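Local coordinates for hypothetical protein Cgl1923 (PDB 2P90) that is of unknown function but belongs to the PAC2 family, whose members include probable proteasome-assembly chaperones, at residues T151-D165 against Y210-S224. Sequence-based numbering, arbitrary orientation.
Sequences TVVTAHGNSTDRLKD and YPAATLKLLQSIADS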
ATOM      1  N   THR B 151     -33.463  -6.713   0.681  1.00 49.05           N
ATOM      2  CA  THR B 151     -32.238  -5.896   0.724  1.00 48.90           C
ATOM      3  C   THR B 151     -32.518  -4.389   0.821  1.00 49.05           C
ATOM      4  O   THR B 151     -33.185  -3.795  -0.027  1.00 48.82           O
ATOM      5  CB  THR B 151     -31.281  -6.216  -0.454  1.00 49.09           C
ATOM      6  OG1 THR B 151     -30.852  -7.577  -0.359  1.00 48.54           O
ATOM      7  CG2 THR B 151     -30.043  -5.338  -0.405  1.00 49.17           C
ATOM      8  N   VAL B 152     -31.994  -3.784   1.873  1.00 49.11           N
ATOM      9  CA  VAL B 152     -32.193  -2.372   2.111  1.00 49.96           C
ATOM     10  C   VAL B 152     -31.061  -1.503   1.515  1.00 50.60           C
ATOM     11  O   VAL B 152     -29.904  -1.939   1.414  1.00 50.78           O
ATOM     12  CB  VAL B 152     -32.318  -2.121   3.614  1.00 49.88           C
ATOM     13  CG1 VAL B 152     -32.121  -0.642   3.942  1.00 49.98           C
ATOM     14  CG2 VAL B 152     -33.674  -2.639   4.101  1.00 50.18           C
ATOM     15  N   VAL B 153     -31.434  -0.293   1.102  1.00 50.38           N
ATOM     16  CA  VAL B 153     -30.520   0.738   0.661  1.00 50.57           C
ATOM     17  C   VAL B 153     -30.756   2.014   1.485  1.00 50.25           C
ATOM     18  O   VAL B 153     -31.883   2.495   1.615  1.00 49.49           O
ATOM     19  CB  VAL B 153     -30.685   1.024  -0.859  1.00 51.01           C
ATOM     20  CG1 VAL B 153     -30.067   2.387  -1.258  1.00 52.87           C
ATOM     21  CG2 VAL B 153     -30.027  -0.055  -1.657  1.00 51.05           C
ATOM     22  N   THR B 154     -29.685   2.551   2.054  1.00 49.91           N
ATOM     23  CA  THR B 154     -29.769   3.847   2.729  1.00 49.67           C
ATOM     24  C   THR B 154     -29.082   4.927   1.883  1.00 48.86           C
ATOM     25  O   THR B 154     -28.247   4.615   1.044  1.00 49.06           O
ATOM     26  CB  THR B 154     -29.206   3.796   4.159  1.00 49.21           C
ATOM     27  OG1 THR B 154     -27.911   3.237   4.128  1.00 50.24           O
ATOM     28  CG2 THR B 154     -30.069   2.923   5.048  1.00 50.78           C
ATOM     29  N   ALA B 155     -29.453   6.184   2.083  1.00 48.29           N
ATOM     30  CA  ALA B 155     -28.931   7.271   1.265  1.00 48.44           C
ATOM     31  C   ALA B 155     -28.429   8.443   2.103  1.00 49.00           C
ATOM     32  O   ALA B 155     -28.916   8.668   3.241  1.00 49.12           O
ATOM     33  CB  ALA B 155     -29.958   7.733   0.212  1.00 47.95           C
ATOM     34  N   HIS B 156     -27.401   9.123   1.567  1.00 48.53           N
ATOM     35  CA  HIS B 156     -26.927  10.398   2.082  1.00 48.24           C
ATOM     36  C   HIS B 156     -26.630  11.337   0.928  1.00 48.11           C
ATOM     37  O   HIS B 156     -26.433  10.901  -0.203  1.00 48.25           O
ATOM     38  CB  HIS B 156     -25.731  10.243   3.030  1.00 48.63           C
ATOM     39  CG  HIS B 156     -24.532   9.583   2.415  1.00 50.18           C
ATOM     40  ND1 HIS B 156     -23.689  10.230   1.533  1.00 51.52           N
ATOM     41  CD2 HIS B 156     -24.024   8.337   2.580  1.00 49.50           C
ATOM     42  CE1 HIS B 156     -22.729   9.397   1.162  1.00 51.79           C
ATOM     43  NE2 HIS B 156     -22.919   8.240   1.774  1.00 50.93           N
ATOM     44  N   GLY B 157     -26.602  12.629   1.209  1.00 48.19           N
ATOM     45  CA  GLY B 157     -26.440  13.622   0.165  1.00 49.48           C
ATOM     46  C   GLY B 157     -27.559  14.666   0.181  1.00 50.94           C
ATOM     47  O   GLY B 157     -28.254  14.831   1.192  1.00 50.44           O
ATOM     48  N   ASN B 158     -27.715  15.369  -0.945  1.00 51.93           N
ATOM     49  CA  ASN B 158     -28.636  16.490  -1.057  1.00 53.32           C
ATOM     50  C   ASN B 158     -29.681  16.279  -2.168  1.00 54.46           C
ATOM     51  O   ASN B 158     -30.435  17.194  -2.493  1.00 55.00           O
ATOM     52  CB  ASN B 158     -27.856  17.811  -1.248  1.00 52.68           C
ATOM     53  CG  ASN B 158     -27.104  17.879  -2.586  1.00 52.31           C
ATOM     54  OD1 ASN B 158     -27.386  17.110  -3.522  1.00 52.17           O
ATOM     55  ND2 ASN B 158     -26.149  18.809  -2.685  1.00 46.85           N
ATOM     56  N   SER B 159     -29.715  15.070  -2.737  1.00 55.43           N
ATOM     57  CA  SER B 159     -30.680  14.693  -3.764  1.00 56.06           C
ATOM     58  C   SER B 159     -31.272  13.303  -3.439  1.00 57.05           C
ATOM     59  O   SER B 159     -31.729  12.563  -4.320  1.00 56.20           O
ATOM     60  CB  SER B 159     -30.023  14.708  -5.144  1.00 55.99           C
ATOM     61  OG  SER B 159     -28.846  13.886  -5.190  1.00 56.93           O
ATOM     62  N   THR B 160     -31.244  12.978  -2.153  1.00 58.58           N
ATOM     63  CA  THR B 160     -31.714  11.714  -1.619  1.00 61.19           C
ATOM     64  C   THR B 160     -33.244  11.562  -1.765  1.00 62.95           C
ATOM     65  O   THR B 160     -33.770  10.445  -1.833  1.00 63.10           O
ATOM     66  CB  THR B 160     -31.297  11.590  -0.134  1.00 61.26           C
ATOM     67  OG1 THR B 160     -31.905  10.431   0.439  1.00 63.49           O
ATOM     68  CG2 THR B 160     -31.752  12.819   0.686  1.00 61.60           C
ATOM     69  N   ASP B 161     -33.936  12.701  -1.812  1.00 64.75           N
ATOM     70  CA  ASP B 161     -35.384  12.794  -1.996  1.00 66.70           C
ATOM     71  C   ASP B 161     -35.867  11.994  -3.195  1.00 67.22           C
ATOM     72  O   ASP B 161     -36.965  11.481  -3.179  1.00 67.86           O
ATOM     73  CB  ASP B 161     -35.774  14.271  -2.157  1.00 67.19           C
ATOM     74  CG  ASP B 161     -34.630  15.115  -2.769  1.00 69.73           C
ATOM     75  OD1 ASP B 161     -33.805  15.686  -1.999  1.00 69.56           O
ATOM     76  OD2 ASP B 161     -34.535  15.178  -4.022  1.00 72.64           O
ATOM     77  N   ARG B 162     -35.030  11.868  -4.220  1.00 68.08           N
ATOM     78  CA  ARG B 162     -35.393  11.165  -5.455  1.00 68.58           C
ATOM     79  C   ARG B 162     -35.437   9.647  -5.303  1.00 69.52           C
ATOM     80  O   ARG B 162     -35.793   8.943  -6.248  1.00 69.50           O
ATOM     81  CB  ARG B 162     -34.425  11.531  -6.584  1.00 68.27           C
ATOM     82  CG  ARG B 162     -34.029  12.982  -6.596  1.00 66.46           C
ATOM     83  CD  ARG B 162     -33.093  13.259  -7.728  1.00 62.87           C
ATOM     84  NE  ARG B 162     -32.762  14.673  -7.787  1.00 59.69           N
ATOM     85  CZ  ARG B 162     -32.278  15.265  -8.865  1.00 59.80           C
ATOM     86  NH1 ARG B 162     -32.075  14.558  -9.969  1.00 58.50           N
ATOM     87  NH2 ARG B 162     -31.995  16.559  -8.846  1.00 60.75           N
ATOM     88  N   LEU B 163     -35.061   9.147  -4.131  1.00 70.78           N
ATOM     89  CA  LEU B 163     -35.160   7.719  -3.860  1.00 72.36           C
ATOM     90  C   LEU B 163     -36.280   7.395  -2.874  1.00 74.07           C
ATOM     91  O   LEU B 163     -36.137   7.595  -1.667  1.00 74.53           O
ATOM     92  CB  LEU B 163     -33.832   7.140  -3.374  1.00 72.09           C
ATOM     93  CG  LEU B 163     -33.881   5.613  -3.300  1.00 70.69           C
ATOM     94  CD1 LEU B 163     -33.995   5.045  -4.697  1.00 69.65           C
ATOM     95  CD2 LEU B 163     -32.714   5.036  -2.542  1.00 67.78           C
ATOM     96  N   LYS B 164     -37.377   6.866  -3.422  1.00 76.22           N
ATOM     97  CA  LYS B 164     -38.614   6.562  -2.701  1.00 78.03           C
ATOM     98  C   LYS B 164     -38.414   5.515  -1.594  1.00 78.82           C
ATOM     99  O   LYS B 164     -38.733   5.754  -0.430  1.00 78.71           O
ATOM    100  CB  LYS B 164     -39.672   6.094  -3.715  1.00 78.37           C
ATOM    101  CG  LYS B 164     -41.122   6.133  -3.250  1.00 80.28           C
ATOM    102  CD  LYS B 164     -41.782   7.509  -3.494  1.00 82.81           C
ATOM    103  CE  LYS B 164     -43.321   7.405  -3.526  1.00 82.70           C
ATOM    104  NZ  LYS B 164     -43.876   6.772  -2.293  1.00 81.84           N
ATOM    105  N   ASP B 165     -37.881   4.355  -1.958  1.00 80.06           N
ATOM    106  CA  ASP B 165     -37.640   3.312  -0.974  1.00 81.29           C
ATOM    107  C   ASP B 165     -36.195   3.304  -0.474  1.00 81.99           C
ATOM    108  O   ASP B 165     -35.258   2.981  -1.214  1.00 82.19           O
ATOM    109  CB  ASP B 165     -38.025   1.942  -1.526  1.00 81.74           C
ATOM    110  CG  ASP B 165     -37.804   0.831  -0.518  1.00 82.85           C
ATOM    111  OD1 ASP B 165     -38.117   1.031   0.683  1.00 84.24           O
ATOM    112  OD2 ASP B 165     -37.308  -0.240  -0.926  1.00 83.97           O
ATOM    113  N   TYR B 210     -23.365 -11.492  -3.834  1.00 45.49           N
ATOM    114  CA  TYR B 210     -24.738 -11.447  -3.327  1.00 43.67           C
ATOM    115  C   TYR B 210     -25.600 -10.599  -4.291  1.00 42.34           C
ATOM    116  O   TYR B 210     -25.820  -9.412  -4.071  1.00 41.08           O
ATOM    117  CB  TYR B 210     -24.772 -10.927  -1.876  1.00 43.01           C
ATOM    118  CG  TYR B 210     -26.074 -11.191  -1.178  1.00 42.49           C
ATOM    119  CD1 TYR B 210     -26.422 -12.477  -0.759  1.00 45.25           C
ATOM    120  CD2 TYR B 210     -26.969 -10.157  -0.942  1.00 41.59           C
ATOM    121  CE1 TYR B 210     -27.640 -12.710  -0.109  1.00 44.77           C
ATOM    122  CE2 TYR B 210     -28.160 -10.366  -0.324  1.00 41.84           C
ATOM    123  CZ  TYR B 210     -28.505 -11.642   0.090  1.00 43.87           C
ATOM    124  OH  TYR B 210     -29.699 -11.822   0.724  1.00 43.55           O
ATOM    125  N   PRO B 211     -26.041 -11.214  -5.401  1.00 42.84           N
ATOM    126  CA  PRO B 211     -26.804 -10.494  -6.460  1.00 43.14           C
ATOM    127  C   PRO B 211     -28.043  -9.730  -6.053  1.00 43.30           C
ATOM    128  O   PRO B 211     -28.403  -8.776  -6.740  1.00 45.21           O
ATOM    129  CB  PRO B 211     -27.150 -11.592  -7.473  1.00 43.06           C
ATOM    130  CG  PRO B 211     -26.126 -12.665  -7.244  1.00 42.73           C
ATOM    131  CD  PRO B 211     -25.779 -12.622  -5.776  1.00 42.61           C
ATOM    132  N   ALA B 212     -28.719 -10.113  -4.975  1.00 43.33           N
ATOM    133  CA  ALA B 212     -29.890  -9.330  -4.521  1.00 42.95           C
ATOM    134  C   ALA B 212     -29.494  -7.851  -4.238  1.00 42.91           C
ATOM    135  O   ALA B 212     -30.288  -6.913  -4.431  1.00 43.20           O
ATOM    136  CB  ALA B 212     -30.551  -9.988  -3.293  1.00 41.80           C
ATOM    137  N   ALA B 213     -28.243  -7.646  -3.821  1.00 43.03           N
ATOM    138  CA  ALA B 213     -27.734  -6.305  -3.510  1.00 42.16           C
ATOM    139  C   ALA B 213     -27.412  -5.515  -4.787  1.00 41.95           C
ATOM    140  O   ALA B 213     -27.729  -4.341  -4.884  1.00 42.61           O
ATOM    141  CB  ALA B 213     -26.556  -6.410  -2.611  1.00 41.33           C
ATOM    142  N   THR B 214     -26.807  -6.164  -5.769  1.00 42.30           N
ATOM    143  CA  THR B 214     -26.592  -5.564  -7.081  1.00 43.42           C
ATOM    144  C   THR B 214     -27.933  -5.080  -7.619  1.00 44.73           C
ATOM    145  O   THR B 214     -28.089  -3.890  -7.909  1.00 44.49           O
ATOM    146  CB  THR B 214     -25.967  -6.578  -8.044  1.00 43.55           C
ATOM    147  OG1 THR B 214     -24.826  -7.172  -7.412  1.00 43.98           O
ATOM    148  CG2 THR B 214     -25.569  -5.938  -9.405  1.00 41.71           C
ATOM    149  N   LEU B 215     -28.901  -6.004  -7.681  1.00 46.34           N
ATOM    150  CA  LEU B 215     -30.294  -5.723  -8.072  1.00 47.23           C
ATOM    151  C   LEU B 215     -30.880  -4.516  -7.356  1.00 47.38           C
ATOM    152  O   LEU B 215     -31.388  -3.586  -7.985  1.00 47.08           O
ATOM    153  CB  LEU B 215     -31.173  -6.965  -7.815  1.00 47.34           C
ATOM    154  CG  LEU B 215     -32.605  -7.016  -8.372  1.00 47.80           C
ATOM    155  CD1 LEU B 215     -32.698  -6.807  -9.911  1.00 50.52           C
ATOM    156  CD2 LEU B 215     -33.255  -8.339  -8.017  1.00 48.38           C
ATOM    157  N   LYS B 216     -30.779  -4.527  -6.033  1.00 47.79           N
ATOM    158  CA  LYS B 216     -31.240  -3.409  -5.239  1.00 47.75           C
ATOM    159  C   LYS B 216     -30.565  -2.090  -5.636  1.00 47.63           C
ATOM    160  O   LYS B 216     -31.262  -1.090  -5.831  1.00 48.02           O
ATOM    161  CB  LYS B 216     -31.079  -3.703  -3.738  1.00 47.81           C
ATOM    162  CG  LYS B 216     -31.884  -2.765  -2.837  1.00 50.31           C
ATOM    163  CD  LYS B 216     -33.365  -2.730  -3.252  1.00 54.15           C
ATOM    164  CE  LYS B 216     -33.979  -1.342  -3.032  1.00 58.44           C
ATOM    165  NZ  LYS B 216     -34.494  -1.156  -1.645  1.00 61.56           N
ATOM    166  N   LEU B 217     -29.226  -2.071  -5.750  1.00 47.01           N
ATOM    167  CA  LEU B 217     -28.534  -0.841  -6.181  1.00 46.50           C
ATOM    168  C   LEU B 217     -29.039  -0.384  -7.555  1.00 45.98           C
ATOM    169  O   LEU B 217     -29.305   0.787  -7.752  1.00 45.32           O
ATOM    170  CB  LEU B 217     -27.002  -0.989  -6.212  1.00 45.56           C
ATOM    171  CG  LEU B 217     -26.188  -0.976  -4.924  1.00 44.26           C
ATOM    172  CD1 LEU B 217     -24.746  -1.386  -5.246  1.00 44.66           C
ATOM    173  CD2 LEU B 217     -26.226   0.379  -4.193  1.00 42.86           C
ATOM    174  N   LEU B 218     -29.189  -1.324  -8.480  1.00 45.82           N
ATOM    175  CA  LEU B 218     -29.596  -0.976  -9.819  1.00 47.32           C
ATOM    176  C   LEU B 218     -31.045  -0.425  -9.875  1.00 48.71           C
ATOM    177  O   LEU B 218     -31.309   0.585 -10.544  1.00 48.83           O
ATOM    178  CB  LEU B 218     -29.379  -2.157 -10.769  1.00 47.13           C
ATOM    179  CG  LEU B 218     -27.925  -2.501 -11.131  1.00 47.37           C
ATOM    180  CD1 LEU B 218     -27.869  -3.616 -12.154  1.00 45.28           C
ATOM    181  CD2 LEU B 218     -27.190  -1.257 -11.666  1.00 45.10           C
ATOM    182  N   GLN B 219     -31.973  -1.059  -9.151  1.00 49.31           N
ATOM    183  CA  GLN B 219     -33.339  -0.558  -9.131  1.00 50.37           C
ATOM    184  C   GLN B 219     -33.455   0.779  -8.388  1.00 50.08           C
ATOM    185  O   GLN B 219     -34.297   1.601  -8.722  1.00 49.27           O
ATOM    186  CB  GLN B 219     -34.390  -1.644  -8.734  1.00 50.33           C
ATOM    187  CG  GLN B 219     -34.344  -2.223  -7.326  1.00 51.34           C
ATOM    188  CD  GLN B 219     -34.966  -3.653  -7.229  1.00 52.82           C
ATOM    189  OE1 GLN B 219     -35.512  -4.204  -8.204  1.00 55.75           O
ATOM    190  NE2 GLN B 219     -34.864  -4.254  -6.041  1.00 55.76           N
ATOM    191  N   SER B 220     -32.557   1.036  -7.435  1.00 50.85           N
ATOM    192  CA  SER B 220     -32.530   2.354  -6.791  1.00 51.09           C
ATOM    193  C   SER B 220     -32.104   3.441  -7.788  1.00 51.42           C
ATOM    194  O   SER B 220     -32.615   4.559  -7.769  1.00 51.37           O
ATOM    195  CB  SER B 220     -31.619   2.358  -5.571  1.00 50.45           C
ATOM    196  OG  SER B 220     -31.970   1.309  -4.701  1.00 50.30           O
ATOM    197  N   ILE B 221     -31.167   3.083  -8.653  1.00 51.66           N
ATOM    198  CA  ILE B 221     -30.699   3.942  -9.726  1.00 51.97           C
ATOM    199  C   ILE B 221     -31.766   4.121 -10.806  1.00 52.15           C
ATOM    200  O   ILE B 221     -32.044   5.248 -11.212  1.00 52.38           O
ATOM    201  CB  ILE B 221     -29.418   3.348 -10.348  1.00 51.74           C
ATOM    202  CG1 ILE B 221     -28.238   3.519  -9.395  1.00 51.49           C
ATOM    203  CG2 ILE B 221     -29.113   3.977 -11.697  1.00 52.76           C
ATOM    204  CD1 ILE B 221     -27.160   2.529  -9.687  1.00 52.13           C
ATOM    205  N   ALA B 222     -32.349   3.019 -11.281  1.00 52.51           N
ATOM    206  CA  ALA B 222     -33.455   3.095 -12.247  1.00 53.56           C
ATOM    207  C   ALA B 222     -34.573   4.028 -11.746  1.00 54.47           C
ATOM    208  O   ALA B 222     -35.063   4.871 -12.497  1.00 54.49           O
ATOM    209  CB  ALA B 222     -33.984   1.710 -12.583  1.00 52.93           C
ATOM    210  N   ASP B 223     -34.892   3.915 -10.453  1.00 56.01           N
ATOM    211  CA  ASP B 223     -35.938   4.683  -9.769  1.00 57.58           C
ATOM    212  C   ASP B 223     -35.634   6.176  -9.751  1.00 57.79           C
ATOM    213  O   ASP B 223     -36.456   6.975 -10.167  1.00 58.13           O
ATOM    214  CB  ASP B 223     -36.150   4.097  -8.342  1.00 57.95           C
ATOM    215  CG  ASP B 223     -37.041   4.966  -7.419  1.00 62.54           C
ATOM    216  OD1 ASP B 223     -37.859   5.801  -7.909  1.00 66.93           O
ATOM    217  OD2 ASP B 223     -36.949   4.785  -6.165  1.00 65.16           O
ATOM    218  N   SER B 224     -34.444   6.555  -9.290  1.00 58.40           N
ATOM    219  CA  SER B 224     -34.131   7.964  -9.030  1.00 58.02           C
ATOM    220  C   SER B 224     -33.554   8.723 -10.228  1.00 58.15           C
ATOM    221  O   SER B 224     -33.439   9.943 -10.202  1.00 58.37           O
ATOM    222  CB  SER B 224     -33.190   8.066  -7.833  1.00 58.51           C
ATOM    223  OG  SER B 224     -32.306   6.968  -7.795  1.00 57.80           O
TER
HETATM  224  O   HOH W   1     -30.824  11.705 -10.598  1.00 55.63           O
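Lys216 reaches from helix 211-225 to both ends of the segment 151-165. Its ammonium NZ forms a salt bridge with Asp165 OD2 at 3.0 Å, meeting that oxygen from above the carboxylate plane, and gives a weak hydrogen bond to Thr151 O (3.4 Å). With CG swung opposite the backbone N (chi1 -164°), Lys216 lays CG 3.5 Å from Val153 CG2; bends farther out bring NZ to its two acceptors. Another weak bond runs from Lys164 N to Asp223 OD2, at an N-H...O angle of 144°. Ser220 OG donates to Lys216 O (2.7 Å) from one face of the carbonyl plane and Ser220 N from the other, so two bonds grip that oxygen. Strand 153-157 is the last strand of the mixed sheet within this chain, antiparallel to strand 194-202; the helix packs beside this edge. Asn81 of a second subunit hydrogen-bonds to Ala155 O, and backbone bonds to that subunit start from Gly157. The remaining contacts are van der Waals. Thr151 sets its methyl CG2 3.9 Å from Lys216 CB while OG1 sits at the edge of the Tyr210 ring. Leu163 crosses Asp223 at about a right angle, CD1 3.3 Å from Asp223 OD2, and also touches Ser220 CB. At the far end, a water donates to Ser224 O and accepts a weak bond from Arg162 NH1, which also pairs with Glu133.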